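Extracellular ligand-binding receptor (Sphaerobacter thermophilus, PDB 4ZPJ) probably captures a small solute outside the cell and hands it to an ABC transporter, and carries zinc ions on its surface in the crystal. Local coordinates at residues I55-L60 with R92-I97; L78-D83 with A340-G345; M87-R92 with A351-D356. One frame throughout, in Å; residues are numbered along the deposited sequence.

Contact 1 of 3, residues I55-L60 with R92-I97; sequences IRIGVL and RPVELI. With ZN (zinc ion), chain L.
Strands 55-60 and 92-97 run parallel, their short axes 4.7 Å apart and turned by -26°, with Ile55 N, Ile57 N and Val59 N donating to Pro93 O, Glu95 O and Ile97 O while Ile55 O and Ile57 O receive Glu95 N and Ile97 N. The bond from Ile57 N to Glu95 O is almost straight, at 179°. Ile55, Ile57, Val94 and Leu96 share one face of the sheet. There Ile57 CD1 presses on Val94 CG1 at 3.4 Å, tighter than carbons usually sit, whereas Ile57 CB lies 3.9 Å from Leu96 CD2, the side chains running alongside. At the strand start, Ile55 CG1 lies over one face of the Arg92 guanidinium, 3.8 Å from Arg92 NE; that group is also held by Glu53 O, Pro54 O and a salt bridge to Glu360. The other face carries Arg56 and Glu95, side by side through their CG atoms at 3.7 Å. They point the same way, yet their charged groups do not meet and stand nearly perpendicular: Arg56 NE bonds Arg120 O, while Glu95, its CG between backbone N and carbonyl carbon (chi1 57°), extends until OE1 binds a zinc ion at 2.2 Å. Helix 68-84 links the strands and packs on Leu96, completing a beta-alpha-beta crossover in the N-terminal lobe, as expected of the leucine-binding protein family.

Contact 2 of 3, residues L78-D83 with A340-G345; sequences LTLALD and AGYIGG
With chi1 at -178°, CG of Tyr342 stands opposite the backbone N; although CB sets off away from helix 78-83, the ring returns until CD1 rests 3.7 Å from Ala81 CB. A similar turn in Leu78, chi1 -169°, carries CD2 to 3.7 Å from Gly345 N. The Tyr342 ring meets Ala81 CB obliquely, with Leu80 CD2 also near Tyr342 CD1, at 4.3 Å. Its hydroxyl is bound by Gln84 NE2 and its ring also meets that of Phe321, so the tyrosine is anchored at its polar end as well as along its side.

The backbones themselves come close, the short helix axes approaching to 7.0 Å. Leu78 CA makes a CA-H...O contact of 3.3 Å with Gly341 O, an oxygen that also accepts the helical bond from Gly345 N. On the next turn Ala81 CB lies 3.6 Å from Gly345 C, and Leu82 CD2 reaches Gly345 O at 3.5 Å. Such nearness depends on the missing side chain of Gly345, since a CB there would collide with Ala81 CB and Leu78 O. Gly341 takes Leu78 and Gly345 takes Ala81; one turn apart, the two form a GxxxG pattern, characteristic of tightly packed helix pairs, here running in roughly the same direction and crossing at -35° in a buried part of the N-terminal lobe.

Contact 3 of 3, residues M87-R92 with A351-D356; sequences MQFGGR and ALTAID
Phe89 lays one face of its ring over the side chain of Leu352, whose CB sits 3.9 Å from the ring centroid and 19° off the normal, a CH-pi contact. The leucine does more than touch with its root: CD1 lies on the same side of the ring, displaced past the CD2-CE2 edge and 3.5 Å from Phe89 CD2. Chi1 of -63° in Phe89 puts CG beside the backbone N and helps direct the ring at the helix end. Thr353 comes from another direction, its OG1 at the ring edge near the plane and 3.5 Å from Phe89 CE1; this hydroxyl is hydrogen-bonded to Ala349 O within its own helix. Were Phe89 replaced by an alanine, Leu352 CB and CD1 would probably lose the ring they pack on, and a gap would open between the turn and the helix end.

Beyond the ring, two tight turns face each other. Phe89 to Arg92 form a type I' beta turn, closed by Phe89 N to Arg92 O at 2.8 Å and Arg92 N to Phe89 O at 2.9 Å. Gly90, with positive phi, brings its CA to 3.6 Å from Asp356 OD1, and a CB on it would run into Asp356 O. Asp356, also at positive phi, is the C-prime residue of a Schellman motif that ends the helix, with Gly357 N bonded to Leu352 O and Asp356 N to Thr353 O. The turn joins strand 88-89 to strand 92-100 as an antiparallel hairpin at the sheet edge; Phe89 also packs on Ile55 and Val94 of the neighbouring strands, and Ile355 packs on helix 362-371.

Overall arrangement
The three contacts belong to one lobe and lie close together, centres 12 to 15 Å apart. Contact 1 meets contact 2 where Leu96 CD1 packs on Thr79 CG2 at 3.8 Å, setting helix 68-84 against the sheet. It meets contact 3 through Ile55 CG2 and Leu352 CD1, 4.0 Å apart, and through shared Arg92. Met87, a selenomethionine, links all three: its N probably bonds Leu82 O and its O probably bonds Val94 N. Helix 336-354 serves contact 2 near its start and contact 3 at its C-terminal end. Zinc ions lie beside this framework, one on Glu95 and another about 6 Å from the Tyr342 side chain, which is also about 5 Å from that of Glu320, a zinc ligand.

Contact 1 of 3, residues I55-L60 with R92-I97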
# COMPACT_ATOMS: atom_id res chain seq x y z
N ILE A 55 5.34 -22.97 15.15
CA ILE A 55 4.72 -22.56 13.92
C ILE A 55 5.75 -21.69 13.24
O ILE A 55 6.07 -20.64 13.73
CB ILE A 55 3.45 -21.78 14.22
CG1 ILE A 55 2.40 -22.72 14.81
CG2 ILE A 55 2.87 -21.13 12.97
CD1 ILE A 55 1.13 -22.01 15.26
N ARG A 56 6.28 -22.14 12.12
CA ARG A 56 7.33 -21.41 11.44
C ARG A 56 6.83 -20.56 10.28
O ARG A 56 6.28 -21.05 9.30
CB ARG A 56 8.40 -22.37 10.96
CG ARG A 56 9.33 -22.90 12.05
CD ARG A 56 10.35 -23.90 11.48
NE ARG A 56 9.68 -24.94 10.67
CZ ARG A 56 9.15 -26.07 11.14
NH1 ARG A 56 9.24 -26.36 12.44
NH2 ARG A 56 8.53 -26.92 10.30
N ILE A 57 7.08 -19.27 10.37
CA ILE A 57 6.64 -18.33 9.43
C ILE A 57 7.79 -17.54 8.81
O ILE A 57 8.54 -16.85 9.51
CB ILE A 57 5.74 -17.33 10.12
CG1 ILE A 57 4.52 -18.07 10.67
CG2 ILE A 57 5.32 -16.29 9.11
CD1 ILE A 57 3.68 -17.20 11.57
N GLY A 58 7.90 -17.62 7.50
CA GLY A 58 8.98 -16.92 6.81
C GLY A 58 8.57 -15.51 6.53
O GLY A 58 7.40 -15.25 6.26
N VAL A 59 9.50 -14.59 6.61
CA VAL A 59 9.24 -13.23 6.22
C VAL A 59 10.32 -12.82 5.26
O VAL A 59 11.54 -12.85 5.61
CB VAL A 59 9.26 -12.30 7.44
CG1 VAL A 59 9.05 -10.83 7.03
CG2 VAL A 59 8.21 -12.77 8.43
N LEU A 60 9.91 -12.48 4.05
CA LEU A 60 10.88 -12.05 3.01
C LEU A 60 10.61 -10.58 2.79
O LEU A 60 9.50 -10.19 2.37
CB LEU A 60 10.63 -12.80 1.70
CG LEU A 60 11.59 -12.42 0.56
CD1 LEU A 60 12.94 -13.09 0.78
CD2 LEU A 60 11.06 -12.85 -0.80
N ARG A 92 0.97 -23.44 20.50
CA ARG A 92 2.14 -23.57 19.67
C ARG A 92 2.78 -22.21 19.47
O ARG A 92 2.11 -21.28 19.07
CB ARG A 92 1.80 -24.19 18.31
CG ARG A 92 1.38 -25.65 18.38
CD ARG A 92 1.03 -26.18 17.00
NE ARG A 92 2.21 -26.24 16.13
CZ ARG A 92 2.24 -26.81 14.92
NH1 ARG A 92 1.15 -27.37 14.41
NH2 ARG A 92 3.37 -26.80 14.20
N PRO A 93 4.08 -22.08 19.78
CA PRO A 93 4.76 -20.82 19.69
C PRO A 93 5.04 -20.51 18.22
O PRO A 93 5.38 -21.43 17.46
CB PRO A 93 6.09 -21.07 20.47
CG PRO A 93 6.38 -22.50 20.27
CD PRO A 93 5.01 -23.18 20.15
N VAL A 94 4.92 -19.25 17.84
CA VAL A 94 5.33 -18.81 16.50
C VAL A 94 6.82 -18.51 16.50
O VAL A 94 7.34 -17.99 17.47
CB VAL A 94 4.61 -17.52 16.08
CG1 VAL A 94 5.04 -17.10 14.68
CG2 VAL A 94 3.12 -17.70 16.09
N GLU A 95 7.50 -18.84 15.42
CA GLU A 95 8.79 -18.24 15.19
C GLU A 95 8.91 -17.63 13.80
O GLU A 95 8.74 -18.30 12.78
CB GLU A 95 9.96 -19.19 15.52
CG GLU A 95 9.98 -20.50 14.79
CD GLU A 95 11.12 -21.41 15.23
OE1 GLU A 95 11.95 -21.77 14.36
OE2 GLU A 95 11.22 -21.75 16.44
N LEU A 96 9.22 -16.35 13.79
CA LEU A 96 9.50 -15.63 12.58
C LEU A 96 10.91 -15.83 12.10
O LEU A 96 11.83 -15.60 12.83
CB LEU A 96 9.34 -14.16 12.86
CG LEU A 96 7.95 -13.74 13.22
CD1 LEU A 96 7.98 -12.23 13.33
CD2 LEU A 96 6.96 -14.21 12.19
N ILE A 97 11.07 -16.26 10.86
CA ILE A 97 12.36 -16.37 10.22
C ILE A 97 12.39 -15.26 9.15
O ILE A 97 11.61 -15.30 8.18
CB ILE A 97 12.62 -17.76 9.61
CG1 ILE A 97 12.79 -18.83 10.71
CG2 ILE A 97 13.95 -17.76 8.85
CD1 ILE A 97 11.52 -19.50 11.10
ZN ZN L . 13.93 -21.52 15.36
O HOH W 1 13.36 -20.78 16.84

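Contact 2 of 3, residues L78-D83 with A340-G345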
# COMPACT_ATOMS: atom_id res chain seq x y z
N LEU A 78 3.76 -5.93 11.23
CA LEU A 78 3.60 -7.36 11.34
C LEU A 78 3.90 -7.87 12.74
O LEU A 78 3.10 -8.64 13.27
CB LEU A 78 4.51 -7.95 10.29
CG LEU A 78 4.59 -9.36 9.79
CD1 LEU A 78 5.00 -10.26 10.93
CD2 LEU A 78 3.33 -9.80 9.06
N THR A 79 5.01 -7.44 13.35
CA THR A 79 5.35 -7.94 14.67
C THR A 79 4.46 -7.37 15.75
O THR A 79 4.14 -8.07 16.68
CB THR A 79 6.83 -7.70 15.05
OG1 THR A 79 7.20 -6.34 14.80
CG2 THR A 79 7.68 -8.57 14.21
N LEU A 80 4.10 -6.11 15.63
CA LEU A 80 3.10 -5.54 16.50
C LEU A 80 1.81 -6.38 16.54
O LEU A 80 1.31 -6.63 17.62
CB LEU A 80 2.80 -4.11 16.08
CG LEU A 80 1.79 -3.47 17.01
CD1 LEU A 80 2.40 -3.35 18.39
CD2 LEU A 80 1.35 -2.11 16.52
N ALA A 81 1.31 -6.84 15.38
CA ALA A 81 0.07 -7.66 15.34
C ALA A 81 0.28 -9.00 15.91
O ALA A 81 -0.58 -9.47 16.63
CB ALA A 81 -0.44 -7.86 13.95
N LEU A 82 1.41 -9.63 15.61
CA LEU A 82 1.62 -10.94 16.16
C LEU A 82 1.82 -10.90 17.68
O LEU A 82 1.35 -11.78 18.40
CB LEU A 82 2.76 -11.68 15.45
CG LEU A 82 2.36 -11.95 13.99
CD1 LEU A 82 3.53 -12.41 13.14
CD2 LEU A 82 1.23 -12.95 13.89
N ASP A 83 2.47 -9.88 18.18
CA ASP A 83 2.59 -9.71 19.62
C ASP A 83 1.26 -9.44 20.33
O ASP A 83 1.04 -9.96 21.41
CB ASP A 83 3.61 -8.60 19.96
CG ASP A 83 5.03 -9.04 19.69
OD1 ASP A 83 5.15 -10.24 19.43
OD2 ASP A 83 6.02 -8.24 19.78
N ALA A 340 0.00 -1.67 6.49
CA ALA A 340 -0.11 -2.85 5.63
C ALA A 340 0.53 -4.10 6.25
O ALA A 340 -0.05 -5.19 6.17
CB ALA A 340 0.50 -2.56 4.25
N GLY A 341 1.67 -3.93 6.93
CA GLY A 341 2.27 -4.99 7.76
C GLY A 341 1.37 -5.47 8.89
O GLY A 341 1.23 -6.67 9.15
N TYR A 342 0.75 -4.53 9.57
CA TYR A 342 -0.17 -4.86 10.63
C TYR A 342 -1.35 -5.75 10.15
O TYR A 342 -1.68 -6.76 10.75
CB TYR A 342 -0.67 -3.55 11.24
CG TYR A 342 -1.59 -3.79 12.37
CD1 TYR A 342 -1.10 -4.20 13.62
CD2 TYR A 342 -2.96 -3.64 12.22
CE1 TYR A 342 -1.94 -4.45 14.69
CE2 TYR A 342 -3.80 -3.92 13.27
CZ TYR A 342 -3.29 -4.31 14.50
OH TYR A 342 -4.17 -4.53 15.52
N ILE A 343 -1.94 -5.41 9.03
CA ILE A 343 -3.01 -6.23 8.44
C ILE A 343 -2.46 -7.61 8.07
O ILE A 343 -3.15 -8.64 8.21
CB ILE A 343 -3.58 -5.53 7.18
CG1 ILE A 343 -4.15 -4.16 7.52
CG2 ILE A 343 -4.60 -6.41 6.46
CD1 ILE A 343 -5.46 -4.18 8.29
N GLY A 344 -1.25 -7.67 7.55
CA GLY A 344 -0.62 -8.99 7.34
C GLY A 344 -0.68 -9.86 8.62
O GLY A 344 -1.03 -11.05 8.61
N GLY A 345 -0.24 -9.28 9.72
CA GLY A 345 -0.09 -10.03 10.94
C GLY A 345 -1.40 -10.43 11.55
O GLY A 345 -1.48 -11.51 12.15

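Contact 3 of 3, residues M87-R92 with A351-D356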
# COMPACT_ATOMS: atom_id res chain seq x y z
N MSE A 87 1.83 -14.27 20.12
CA MSE A 87 2.91 -15.07 19.47
C MSE A 87 2.76 -16.57 19.71
O MSE A 87 3.71 -17.32 19.74
CB MSE A 87 4.32 -14.59 19.90
CG MSE A 87 4.76 -13.30 19.20
SE MSE A 87 5.19 -13.69 17.31
CE MSE A 87 6.81 -12.52 17.22
N GLN A 88 1.54 -17.03 19.84
CA GLN A 88 1.30 -18.46 19.96
C GLN A 88 -0.12 -18.78 19.55
O GLN A 88 -1.00 -17.96 19.70
CB GLN A 88 1.56 -18.94 21.38
CG GLN A 88 0.60 -18.44 22.45
CD GLN A 88 0.61 -19.37 23.67
OE1 GLN A 88 0.18 -20.54 23.61
NE2 GLN A 88 1.15 -18.86 24.78
N PHE A 89 -0.32 -19.97 19.00
CA PHE A 89 -1.63 -20.39 18.56
C PHE A 89 -1.84 -21.83 18.86
O PHE A 89 -1.00 -22.68 18.50
CB PHE A 89 -1.76 -20.12 17.07
CG PHE A 89 -1.67 -18.68 16.77
CD1 PHE A 89 -2.76 -17.84 17.08
CD2 PHE A 89 -0.45 -18.12 16.35
CE1 PHE A 89 -2.65 -16.47 16.89
CE2 PHE A 89 -0.34 -16.74 16.16
CZ PHE A 89 -1.45 -15.92 16.41
N GLY A 90 -2.96 -22.10 19.53
CA GLY A 90 -3.31 -23.44 19.96
C GLY A 90 -2.21 -24.13 20.75
O GLY A 90 -1.97 -25.31 20.53
N GLY A 91 -1.55 -23.40 21.65
CA GLY A 91 -0.43 -23.94 22.45
C GLY A 91 0.90 -24.01 21.70
O GLY A 91 1.86 -24.58 22.20
N ARG A 92 0.97 -23.44 20.50
CA ARG A 92 2.14 -23.57 19.67
C ARG A 92 2.78 -22.21 19.47
O ARG A 92 2.11 -21.28 19.07
CB ARG A 92 1.80 -24.19 18.31
CG ARG A 92 1.38 -25.65 18.38
CD ARG A 92 1.03 -26.18 17.00
NE ARG A 92 2.21 -26.24 16.13
CZ ARG A 92 2.24 -26.81 14.92
NH1 ARG A 92 1.15 -27.37 14.41
NH2 ARG A 92 3.37 -26.80 14.20
N ALA A 351 -6.24 -16.32 11.02
CA ALA A 351 -6.31 -17.62 10.35
C ALA A 351 -5.79 -18.71 11.29
O ALA A 351 -6.41 -19.77 11.43
CB ALA A 351 -5.54 -17.64 9.05
N LEU A 352 -4.67 -18.44 11.96
CA LEU A 352 -4.08 -19.42 12.84
C LEU A 352 -4.95 -19.74 14.05
O LEU A 352 -4.97 -20.87 14.52
CB LEU A 352 -2.74 -18.94 13.29
CG LEU A 352 -1.61 -18.97 12.23
CD1 LEU A 352 -0.30 -18.75 12.91
CD2 LEU A 352 -1.51 -20.27 11.49
N THR A 353 -5.65 -18.74 14.54
CA THR A 353 -6.57 -18.93 15.64
C THR A 353 -7.68 -19.86 15.20
O THR A 353 -7.98 -20.82 15.91
CB THR A 353 -7.17 -17.59 16.10
OG1 THR A 353 -6.11 -16.75 16.56
CG2 THR A 353 -8.19 -17.78 17.21
N ALA A 354 -8.27 -19.60 14.03
CA ALA A 354 -9.42 -20.37 13.54
C ALA A 354 -9.10 -21.85 13.34
O ALA A 354 -9.94 -22.69 13.57
CB ALA A 354 -9.91 -19.78 12.23
N ILE A 355 -7.91 -22.17 12.86
CA ILE A 355 -7.49 -23.58 12.74
C ILE A 355 -6.66 -24.09 13.94
O ILE A 355 -5.94 -25.11 13.83
CB ILE A 355 -6.66 -23.84 11.47
CG1 ILE A 355 -5.29 -23.15 11.55
CG2 ILE A 355 -7.42 -23.39 10.23
CD1 ILE A 355 -4.33 -23.59 10.48
N ASP A 356 -6.74 -23.39 15.06
CA ASP A 356 -6.10 -23.85 16.30
C ASP A 356 -4.59 -24.21 16.08
O ASP A 356 -4.07 -25.12 16.69
CB ASP A 356 -6.91 -25.04 16.88
CG ASP A 356 -6.88 -25.10 18.43
OD1 ASP A 356 -6.78 -24.04 19.09
OD2 ASP A 356 -6.99 -26.22 19.00